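Local coordinates for ribosome-associated protein Y (PSrp-1) (Clostridium acetobutylicum, PDB 3KA5) that probably helps active 70S ribosomes pair into translationally inactive 100S dimers in stationary phase, this chain being the C-terminal domain of a long-form hibernation-promoting factor, at residues 15-18 against 19-23. Sequence-based numbering, arbitrary orientation.
Sequences EEEA and VLEME
Four successive i to i+4 hydrogen bonds join 15-18 to 19-23 along most of helix 15-25, the single helix of this small C-terminal domain. E21 N lies 2.9 Å from E17 O, and the same regular helical pattern links V19 N to E15 O, L20 N to E16 O, and N of M22, a selenomethionine in this crystal, to A18 O.

Aliphatic carbons pack against the same carbonyls. V19 turns CG2 beside its own backbone N, which carries that methyl to 3.4 Å from E15 O. E21 also has CG beside its N (chi1 -79°), an orientation that brings CG to 3.3 Å from E17 O; its chain then bends at chi2. M22 CB rests 3.4 Å from A18 O.

The like-charged ends of E17 and E21 lie near each other, E17 OE2 4.7 Å from E21 OE2. E15 faces elsewhere: outside this helix, its OE2 forms a salt bridge with NZ of K4 of the second subunit, and I2 of that subunit packs on E15 and V19.

A18, V19 and M22 meet the three-stranded antiparallel sheet through F30, F32, V43 and Y51. The chemistry implies an amphipathic helix held by its backbone bonds, with the neighbouring carboxylates of E17 and E21 probably mildly repulsive and E15 tying the helix start to the dimer partner.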
ATOM      1  N   GLU B  15       3.824  -9.429  -9.493  1.00 16.23           N
ATOM      2  CA  GLU B  15       2.556  -9.254  -8.800  1.00 13.75           C
ATOM      3  C   GLU B  15       2.002 -10.594  -8.313  1.00 14.03           C
ATOM      4  O   GLU B  15       1.404 -10.662  -7.239  1.00 14.15           O
ATOM      5  CB  GLU B  15       1.542  -8.546  -9.709  1.00 19.49           C
ATOM      6  CG  GLU B  15       1.368  -9.180 -11.076  1.00 30.68           C
ATOM      7  CD  GLU B  15       0.423  -8.390 -11.961  1.00 37.54           C
ATOM      8  OE1 GLU B  15       0.668  -7.182 -12.161  1.00 39.83           O
ATOM      9  OE2 GLU B  15      -0.560  -8.978 -12.458  1.00 44.56           O
ATOM     10  N   GLU B  16       2.202 -11.659  -9.091  1.00 14.18           N
ATOM     11  CA  GLU B  16       1.728 -12.990  -8.701  1.00 14.78           C
ATOM     12  C   GLU B  16       2.457 -13.468  -7.451  1.00 12.95           C
ATOM     13  O   GLU B  16       1.853 -14.040  -6.539  1.00 13.36           O
ATOM     14  CB  GLU B  16       1.962 -14.019  -9.818  1.00 20.48           C
ATOM     15  CG  GLU B  16       1.064 -13.895 -11.037  1.00 30.88           C
ATOM     16  CD  GLU B  16       1.461 -12.755 -11.960  1.00 35.03           C
ATOM     17  OE1 GLU B  16       2.616 -12.279 -11.878  1.00 37.60           O
ATOM     18  OE2 GLU B  16       0.617 -12.343 -12.786  1.00 47.36           O
ATOM     19  N   GLU B  17       3.767 -13.259  -7.416  1.00 13.11           N
ATOM     20  CA  GLU B  17       4.529 -13.677  -6.251  1.00 10.36           C
ATOM     21  C   GLU B  17       4.091 -12.854  -5.044  1.00 11.94           C
ATOM     22  O   GLU B  17       4.072 -13.357  -3.924  1.00 11.30           O
ATOM     23  CB  GLU B  17       6.033 -13.485  -6.466  1.00 12.48           C
ATOM     24  CG  GLU B  17       6.861 -14.085  -5.329  1.00 16.34           C
ATOM     25  CD  GLU B  17       8.344 -13.795  -5.456  1.00 23.19           C
ATOM     26  OE1 GLU B  17       8.837 -13.713  -6.595  1.00 28.07           O
ATOM     27  OE2 GLU B  17       9.018 -13.665  -4.409  1.00 27.18           O
ATOM     28  N   ALA B  18       3.743 -11.588  -5.271  1.00 12.43           N
ATOM     29  CA  ALA B  18       3.306 -10.732  -4.172  1.00 12.65           C
ATOM     30  C   ALA B  18       1.994 -11.239  -3.576  1.00 13.49           C
ATOM     31  O   ALA B  18       1.813 -11.229  -2.355  1.00 12.90           O
ATOM     32  CB  ALA B  18       3.142  -9.280  -4.653  1.00 11.77           C
ATOM     33  N   VAL B  19       1.066 -11.668  -4.429  1.00 10.26           N
ATOM     34  CA  VAL B  19      -0.207 -12.180  -3.928  1.00 12.85           C
ATOM     35  C   VAL B  19       0.026 -13.444  -3.112  1.00 11.01           C
ATOM     36  O   VAL B  19      -0.584 -13.642  -2.059  1.00 11.67           O
ATOM     37  CB  VAL B  19      -1.189 -12.503  -5.079  1.00 12.02           C
ATOM     38  CG1 VAL B  19      -2.405 -13.235  -4.538  1.00 13.54           C
ATOM     39  CG2 VAL B  19      -1.616 -11.222  -5.760  1.00 15.57           C
ATOM     40  N   LEU B  20       0.913 -14.303  -3.601  1.00 10.57           N
ATOM     41  CA  LEU B  20       1.235 -15.545  -2.903  1.00  8.81           C
ATOM     42  C   LEU B  20       1.853 -15.231  -1.540  1.00 11.37           C
ATOM     43  O   LEU B  20       1.459 -15.801  -0.522  1.00 10.61           O
ATOM     44  CB  LEU B  20       2.205 -16.370  -3.756  1.00  9.70           C
ATOM     45  CG  LEU B  20       2.745 -17.702  -3.228  1.00 14.78           C
ATOM     46  CD1 LEU B  20       1.605 -18.612  -2.790  1.00 14.54           C
ATOM     47  CD2 LEU B  20       3.573 -18.362  -4.336  1.00 20.87           C
ATOM     48  N   GLU B  21       2.820 -14.317  -1.532  1.00 11.82           N
ATOM     49  CA  GLU B  21       3.491 -13.906  -0.298  1.00 10.63           C
ATOM     50  C   GLU B  21       2.505 -13.317   0.695  1.00 13.09           C
ATOM     51  O   GLU B  21       2.566 -13.600   1.898  1.00 13.57           O
ATOM     52  CB  GLU B  21       4.565 -12.859  -0.600  1.00 11.04           C
ATOM     53  CG  GLU B  21       5.848 -13.425  -1.155  1.00 12.55           C
ATOM     54  CD  GLU B  21       6.527 -14.352  -0.173  1.00 16.57           C
ATOM     55  OE1 GLU B  21       6.701 -13.955   0.996  1.00 23.75           O
ATOM     56  OE2 GLU B  21       6.889 -15.473  -0.568  1.00 26.26           O
HETATM   57  N   MSE B  22       1.599 -12.482   0.200  1.00 13.36           N
HETATM   58  CA  MSE B  22       0.620 -11.874   1.085  1.00 14.01           C
HETATM   59  C   MSE B  22      -0.181 -12.954   1.787  1.00 11.17           C
HETATM   60  O   MSE B  22      -0.424 -12.871   2.989  1.00 14.42           O
HETATM   61  CB  MSE B  22      -0.321 -10.947   0.308  1.00 11.65           C
HETATM   62  CG  MSE B  22      -1.425 -10.357   1.166  1.00 13.16           C
HETATM   63 SE   MSE B  22      -2.557  -9.201   0.095  1.00 25.46          SE
HETATM   64  CE  MSE B  22      -3.084 -10.462  -1.249  1.00 15.87           C
ATOM     65  N   GLU B  23      -0.582 -13.981   1.044  1.00 10.56           N
ATOM     66  CA  GLU B  23      -1.357 -15.064   1.632  0.50  3.59           C
ATOM     67  C   GLU B  23      -0.549 -15.949   2.582  1.00 10.83           C
ATOM     68  O   GLU B  23      -1.029 -16.310   3.658  1.00 13.63           O
ATOM     69  CB  GLU B  23      -1.977 -15.916   0.528  0.50 14.22           C
ATOM     70  CG  GLU B  23      -3.034 -15.181  -0.270  0.50 18.34           C
ATOM     71  CD  GLU B  23      -4.187 -14.720   0.600  0.50 25.65           C
ATOM     72  OE1 GLU B  23      -4.754 -15.566   1.324  0.50 31.43           O
ATOM     73  OE2 GLU B  23      -4.526 -13.520   0.563  0.50 26.76           O
TER